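Local coordinates for protein flavodoxin (Methanosarcina acetivorans C2A, PDB 5WID) that binds flavin mononucleotide and, like other flavodoxins, probably passes electrons between redox partners, at residues Val6-Ser11 and Leu63-Lys68; Gly84-Ser89 and Leu99-Met104. One frame throughout, in Å; residues are numbered along the deposited sequence.

How the contacts relate
Contact 1 (6-11 with 63-68) closes along the chain before contact 2 (84-89 with 99-104) opens, and their centres lie about 12 Å apart. Each sets a helix, 64-76 or 96-106, against one strand of the same sheet, 2-8 or 83-90, with strand 50-58 running between the two strands and parallel to both. The two helices touch each other where E67 CG meets K103 CE, and on the other face of the sheet the F87 ring approaches V6 and Y7. Both strands lead to the FMN: S9, T10 and S11 hold its phosphate and S89 its ribityl chain, so the cofactor sits at the C-terminal ends of the parallel strands, as in flavodoxins generally.

Contact 1 (Val6-Ser11 and Leu63-Lys68); sequences VYLSTS and LLPMEK. With FMN (flavin mononucleotide), chain D; ACT (acetate ion), chain F.
The L8 side chain points at the first turn of helix 64-76 and its N-cap, where L63, P65 and M66 receive it. Following it outward, L8 CB lies 3.9 Å from M66 CE. With CG anti to the backbone N (chi1 -175°), the two methyls spread among three residues: L8 CD1 reaches P65 CB at 3.9 Å and also nears the backbone N of M66, while L8 CD2 meets L63 CD1 at 3.9 Å, the two leucines crossing at about a right angle. M66 answers from the helix with a chain bent at chi2 and chi3, which turns its CE methyl back onto the strand backbone, 3.6 Å from L8 N. Further along, T10 CG2 touches L63 CD2 at 3.7 Å, a thin apolar link next to the cofactor.

No hydrogen bond joins the two segments; the polar groups of S9, T10 and S11 turn to the FMN phosphate instead. T10 grips O2P with both its backbone N and OG1, S11 does the same to O3P, and S9 OG donates to O1P. This is the phosphate-binding loop of flavodoxins, following directly on the first strand. Y7 faces the other way: its OH donates to OXT of an acetate, probably from the crystallisation liquor, at 2.6 Å, with the ion at the ring edge, near its plane. Cut back to an alanine here, the side chain would lose its ring and hydroxyl, which is likely to open a gap beside K15 and A18 and leave the acetate without its donor.

Strand 2-8 lies inside the sheet, hydrogen-bonded to strand 50-58 through V6 and L8 and to strand 31-36 through Y7, with helix 64-76 on the L8 face and helix 13-27 on the Y7 face.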
# COMPACT_ATOMS: atom_id res chain seq x y z
N VAL A 6 -2.44 -2.20 3.27
CA VAL A 6 -3.61 -2.95 2.80
C VAL A 6 -3.28 -3.52 1.43
O VAL A 6 -2.73 -2.81 0.59
CB VAL A 6 -4.84 -2.03 2.69
CG1 VAL A 6 -6.08 -2.84 2.21
CG2 VAL A 6 -5.11 -1.31 4.00
N TYR A 7 -3.64 -4.78 1.19
CA TYR A 7 -3.23 -5.40 -0.07
C TYR A 7 -4.28 -6.37 -0.60
O TYR A 7 -5.12 -6.90 0.13
CB TYR A 7 -1.88 -6.15 0.08
CG TYR A 7 -1.97 -7.27 1.07
CD1 TYR A 7 -1.77 -7.04 2.43
CD2 TYR A 7 -2.29 -8.56 0.66
CE1 TYR A 7 -1.89 -8.07 3.35
CE2 TYR A 7 -2.42 -9.59 1.58
CZ TYR A 7 -2.21 -9.34 2.92
OH TYR A 7 -2.32 -10.36 3.84
N LEU A 8 -4.22 -6.58 -1.92
CA LEU A 8 -4.88 -7.68 -2.61
C LEU A 8 -3.79 -8.53 -3.24
O LEU A 8 -2.90 -8.00 -3.90
CB LEU A 8 -5.84 -7.19 -3.69
CG LEU A 8 -6.67 -8.27 -4.39
CD1 LEU A 8 -8.04 -7.73 -4.83
CD2 LEU A 8 -5.92 -8.84 -5.60
N SER A 9 -3.89 -9.85 -3.08
CA SER A 9 -2.89 -10.74 -3.66
C SER A 9 -3.55 -12.04 -4.08
O SER A 9 -4.33 -12.59 -3.30
CB SER A 9 -1.76 -11.00 -2.64
OG SER A 9 -0.70 -11.74 -3.23
N THR A 10 -3.23 -12.53 -5.28
CA THR A 10 -3.82 -13.76 -5.79
C THR A 10 -2.93 -14.99 -5.60
O THR A 10 -3.45 -16.11 -5.52
CB THR A 10 -4.15 -13.63 -7.29
OG1 THR A 10 -2.95 -13.55 -8.07
CG2 THR A 10 -5.02 -12.39 -7.56
N SER A 11 -1.62 -14.81 -5.52
CA SER A 11 -0.71 -15.93 -5.36
C SER A 11 0.33 -15.68 -4.27
O SER A 11 1.21 -16.53 -4.08
CB SER A 11 0.01 -16.26 -6.69
OG SER A 11 1.11 -15.37 -6.96
N LEU A 63 -7.14 -5.44 -9.55
CA LEU A 63 -8.29 -6.33 -9.62
C LEU A 63 -9.54 -5.62 -9.10
O LEU A 63 -9.46 -4.70 -8.28
CB LEU A 63 -8.04 -7.62 -8.83
CG LEU A 63 -7.20 -8.67 -9.58
CD1 LEU A 63 -5.71 -8.32 -9.47
CD2 LEU A 63 -7.45 -10.07 -9.03
N LEU A 64 -10.70 -6.03 -9.63
CA LEU A 64 -11.95 -5.34 -9.32
C LEU A 64 -12.26 -5.22 -7.82
O LEU A 64 -12.72 -4.15 -7.41
CB LEU A 64 -13.10 -6.03 -10.06
CG LEU A 64 -14.50 -5.43 -9.88
CD1 LEU A 64 -14.50 -3.95 -10.29
CD2 LEU A 64 -15.53 -6.21 -10.69
N PRO A 65 -12.04 -6.24 -6.97
CA PRO A 65 -12.29 -6.02 -5.54
C PRO A 65 -11.47 -4.89 -4.96
O PRO A 65 -11.97 -4.17 -4.08
CB PRO A 65 -11.92 -7.37 -4.91
CG PRO A 65 -12.20 -8.37 -6.02
CD PRO A 65 -11.70 -7.65 -7.25
N MET A 66 -10.24 -4.68 -5.43
CA MET A 66 -9.45 -3.57 -4.92
C MET A 66 -9.94 -2.24 -5.48
O MET A 66 -9.92 -1.21 -4.78
CB MET A 66 -7.96 -3.77 -5.24
CG MET A 66 -7.07 -2.59 -4.79
SD MET A 66 -7.20 -2.26 -3.03
CE MET A 66 -6.10 -3.50 -2.36
N GLU A 67 -10.38 -2.22 -6.74
CA GLU A 67 -10.93 -0.98 -7.28
C GLU A 67 -12.14 -0.54 -6.48
O GLU A 67 -12.28 0.64 -6.14
CB GLU A 67 -11.29 -1.16 -8.76
CG GLU A 67 -11.59 0.14 -9.46
CD GLU A 67 -12.01 -0.05 -10.90
OE1 GLU A 67 -11.86 -1.18 -11.43
OE2 GLU A 67 -12.48 0.93 -11.51
N LYS A 68 -13.01 -1.49 -6.14
CA LYS A 68 -14.18 -1.20 -5.31
C LYS A 68 -13.77 -0.76 -3.92
O LYS A 68 -14.29 0.23 -3.38
CB LYS A 68 -15.08 -2.44 -5.27
CG LYS A 68 -16.29 -2.32 -4.37
CD LYS A 68 -17.14 -3.58 -4.44
CE LYS A 68 -18.61 -3.27 -4.19
NZ LYS A 68 -19.20 -2.46 -5.29
N1 FMN D . 0.77 -8.79 -15.07
C2 FMN D . 0.85 -7.58 -15.73
O2 FMN D . 1.83 -6.86 -15.56
N3 FMN D . -0.18 -7.18 -16.57
C4 FMN D . -1.29 -7.97 -16.75
O4 FMN D . -2.19 -7.56 -17.51
C4A FMN D . -1.36 -9.20 -16.10
N5 FMN D . -2.44 -10.03 -16.27
C5A FMN D . -2.50 -11.25 -15.62
C6 FMN D . -3.60 -12.07 -15.82
C7 FMN D . -3.67 -13.30 -15.17
C7M FMN D . -4.88 -14.17 -15.40
C8 FMN D . -2.64 -13.71 -14.34
C8M FMN D . -2.71 -15.04 -13.63
C9 FMN D . -1.53 -12.89 -14.14
C9A FMN D . -1.46 -11.66 -14.78
N10 FMN D . -0.37 -10.82 -14.59
C10 FMN D . -0.31 -9.61 -15.26
C1' FMN D . 0.77 -11.24 -13.72
C2' FMN D . 0.54 -10.99 -12.23
O2' FMN D . 0.36 -9.61 -11.93
C3' FMN D . 1.79 -11.50 -11.51
O3' FMN D . 1.82 -12.91 -11.62
C4' FMN D . 1.89 -11.08 -10.05
O4' FMN D . 3.15 -11.50 -9.57
C5' FMN D . 0.78 -11.66 -9.16
O5' FMN D . 0.94 -11.11 -7.87
P FMN D . -0.01 -11.57 -6.66
O1P FMN D . 0.17 -10.55 -5.56
O2P FMN D . -1.44 -11.57 -7.15
O3P FMN D . 0.42 -12.94 -6.22
C ACT F . -4.59 -12.84 3.81
O ACT F . -5.60 -13.40 3.31
OXT ACT F . -3.73 -12.34 3.03
CH3 ACT F . -4.40 -12.78 5.29

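Contact 2 (Gly84-Ser89 and Leu99-Met104); sequences GAAFGS and LIAEKM. With FMN (flavin mononucleotide), chain D.
Apolar contact between A86 and the pair I100 and A101 forms the middle of this interface. The A86 methyl points at the helix and meets I100 CG2 at 3.7 Å and A101 CB at 3.9 Å; it also sits against the backbone N of A101. I100 presents CG2 because that branch is anti to its backbone N, while the other branch runs on toward F87, whose carbonyl O is 4.2 Å from I100 CD1. With alanines at A86 and A101 and a glycine at G84, the axes of the two segments come within 7.5 Å, nearly antiparallel at 162°.

Contacts of a side chain with backbone come next. M104 lays its thioether against the strand, M104 CE lying 3.4 Å from A85 O and M104 SD 4.3 Å from G84 CA. A side chain at G84 would point into the sulfur, so glycine suits the spot.

Hydrogen bonds do not cross between the segments. Near the C-terminal end of the strand, S89 OG accepts one from FMN O4' at 2.7 Å and is bonded also to H120 O, while S89 N is held by T14 OG1. F87, on the opposite face, packs on helix 13-27.

Helix 96-106 connects the neighbouring parallel strands 83-90 and 110-119, a beta-alpha-beta crossover. Its tie to the first of them rests on van der Waals contact of apolar side chains with one another and with the strand backbone, all buried, so fit rather than polar pairing holds it, while the hydrogen bonds of this strand go to its neighbours in the sheet and, at S89, to the cofactor as well.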
# COMPACT_ATOMS: atom_id res chain seq x y z
N GLY A 84 0.03 8.64 1.68
CA GLY A 84 -0.28 7.42 0.96
C GLY A 84 0.94 6.78 0.34
O GLY A 84 1.96 7.45 0.14
N ALA A 85 0.85 5.48 0.04
CA ALA A 85 1.90 4.78 -0.70
C ALA A 85 1.23 3.70 -1.54
O ALA A 85 0.19 3.16 -1.16
CB ALA A 85 2.95 4.17 0.23
N ALA A 86 1.83 3.38 -2.69
CA ALA A 86 1.23 2.46 -3.64
C ALA A 86 2.26 1.42 -4.05
O ALA A 86 3.43 1.76 -4.27
CB ALA A 86 0.70 3.22 -4.88
N PHE A 87 1.83 0.16 -4.18
CA PHE A 87 2.78 -0.91 -4.52
C PHE A 87 2.05 -2.08 -5.16
O PHE A 87 0.82 -2.14 -5.19
CB PHE A 87 3.57 -1.38 -3.28
CG PHE A 87 2.72 -2.07 -2.23
CD1 PHE A 87 1.99 -1.32 -1.32
CD2 PHE A 87 2.70 -3.46 -2.12
CE1 PHE A 87 1.20 -1.94 -0.33
CE2 PHE A 87 1.93 -4.09 -1.15
CZ PHE A 87 1.18 -3.34 -0.25
N GLY A 88 2.84 -3.03 -5.67
CA GLY A 88 2.26 -4.28 -6.16
C GLY A 88 3.21 -5.13 -6.98
O GLY A 88 4.23 -4.64 -7.46
N SER A 89 2.88 -6.40 -7.17
CA SER A 89 3.65 -7.30 -8.02
C SER A 89 2.97 -7.41 -9.37
O SER A 89 1.75 -7.24 -9.48
CB SER A 89 3.77 -8.68 -7.36
OG SER A 89 4.46 -9.61 -8.18
N LEU A 99 -2.01 3.09 -11.10
CA LEU A 99 -3.42 3.45 -10.99
C LEU A 99 -3.84 3.68 -9.55
O LEU A 99 -4.65 4.57 -9.26
CB LEU A 99 -4.27 2.36 -11.63
CG LEU A 99 -3.98 2.24 -13.13
CD1 LEU A 99 -4.65 0.98 -13.70
CD2 LEU A 99 -4.45 3.50 -13.87
N ILE A 100 -3.30 2.88 -8.63
CA ILE A 100 -3.58 3.09 -7.21
C ILE A 100 -3.09 4.46 -6.78
O ILE A 100 -3.80 5.22 -6.12
CB ILE A 100 -2.92 1.97 -6.37
CG1 ILE A 100 -3.64 0.64 -6.64
CG2 ILE A 100 -2.91 2.35 -4.88
CD1 ILE A 100 -2.94 -0.54 -5.99
N ALA A 101 -1.84 4.79 -7.13
CA ALA A 101 -1.29 6.10 -6.77
C ALA A 101 -2.14 7.23 -7.33
O ALA A 101 -2.40 8.22 -6.63
CB ALA A 101 0.15 6.21 -7.28
N GLU A 102 -2.56 7.12 -8.59
CA GLU A 102 -3.38 8.17 -9.19
C GLU A 102 -4.70 8.33 -8.45
O GLU A 102 -5.14 9.46 -8.19
CB GLU A 102 -3.61 7.87 -10.68
CG GLU A 102 -2.43 8.25 -11.55
CD GLU A 102 -2.44 7.59 -12.92
OE1 GLU A 102 -3.53 7.16 -13.37
OE2 GLU A 102 -1.36 7.52 -13.55
N LYS A 103 -5.34 7.22 -8.09
CA LYS A 103 -6.57 7.28 -7.30
C LYS A 103 -6.34 7.98 -5.97
O LYS A 103 -7.15 8.82 -5.56
CB LYS A 103 -7.11 5.88 -7.05
CG LYS A 103 -8.21 5.43 -7.95
CD LYS A 103 -8.84 4.15 -7.40
CE LYS A 103 -9.43 3.34 -8.52
NZ LYS A 103 -10.47 4.12 -9.21
N MET A 104 -5.25 7.63 -5.28
CA MET A 104 -4.96 8.26 -4.00
C MET A 104 -4.79 9.76 -4.14
O MET A 104 -5.29 10.53 -3.30
CB MET A 104 -3.71 7.64 -3.38
CG MET A 104 -3.89 6.21 -2.96
SD MET A 104 -2.33 5.59 -2.31
CE MET A 104 -2.92 4.56 -0.99
N1 FMN D . 0.77 -8.79 -15.07
C2 FMN D . 0.85 -7.58 -15.73
O2 FMN D . 1.83 -6.86 -15.56
N3 FMN D . -0.18 -7.18 -16.57
C4 FMN D . -1.29 -7.97 -16.75
O4 FMN D . -2.19 -7.56 -17.51
C4A FMN D . -1.36 -9.20 -16.10
N5 FMN D . -2.44 -10.03 -16.27
C5A FMN D . -2.50 -11.25 -15.62
C6 FMN D . -3.60 -12.07 -15.82
C7 FMN D . -3.67 -13.30 -15.17
C7M FMN D . -4.88 -14.17 -15.40
C8 FMN D . -2.64 -13.71 -14.34
C8M FMN D . -2.71 -15.04 -13.63
C9 FMN D . -1.53 -12.89 -14.14
C9A FMN D . -1.46 -11.66 -14.78
N10 FMN D . -0.37 -10.82 -14.59
C10 FMN D . -0.31 -9.61 -15.26
C1' FMN D . 0.77 -11.24 -13.72
C2' FMN D . 0.54 -10.99 -12.23
O2' FMN D . 0.36 -9.61 -11.93
C3' FMN D . 1.79 -11.50 -11.51
O3' FMN D . 1.82 -12.91 -11.62
C4' FMN D . 1.89 -11.08 -10.05
O4' FMN D . 3.15 -11.50 -9.57
C5' FMN D . 0.78 -11.66 -9.16
O5' FMN D . 0.94 -11.11 -7.87
P FMN D . -0.01 -11.57 -6.66
O1P FMN D . 0.17 -10.55 -5.56
O2P FMN D . -1.44 -11.57 -7.15
O3P FMN D . 0.42 -12.94 -6.22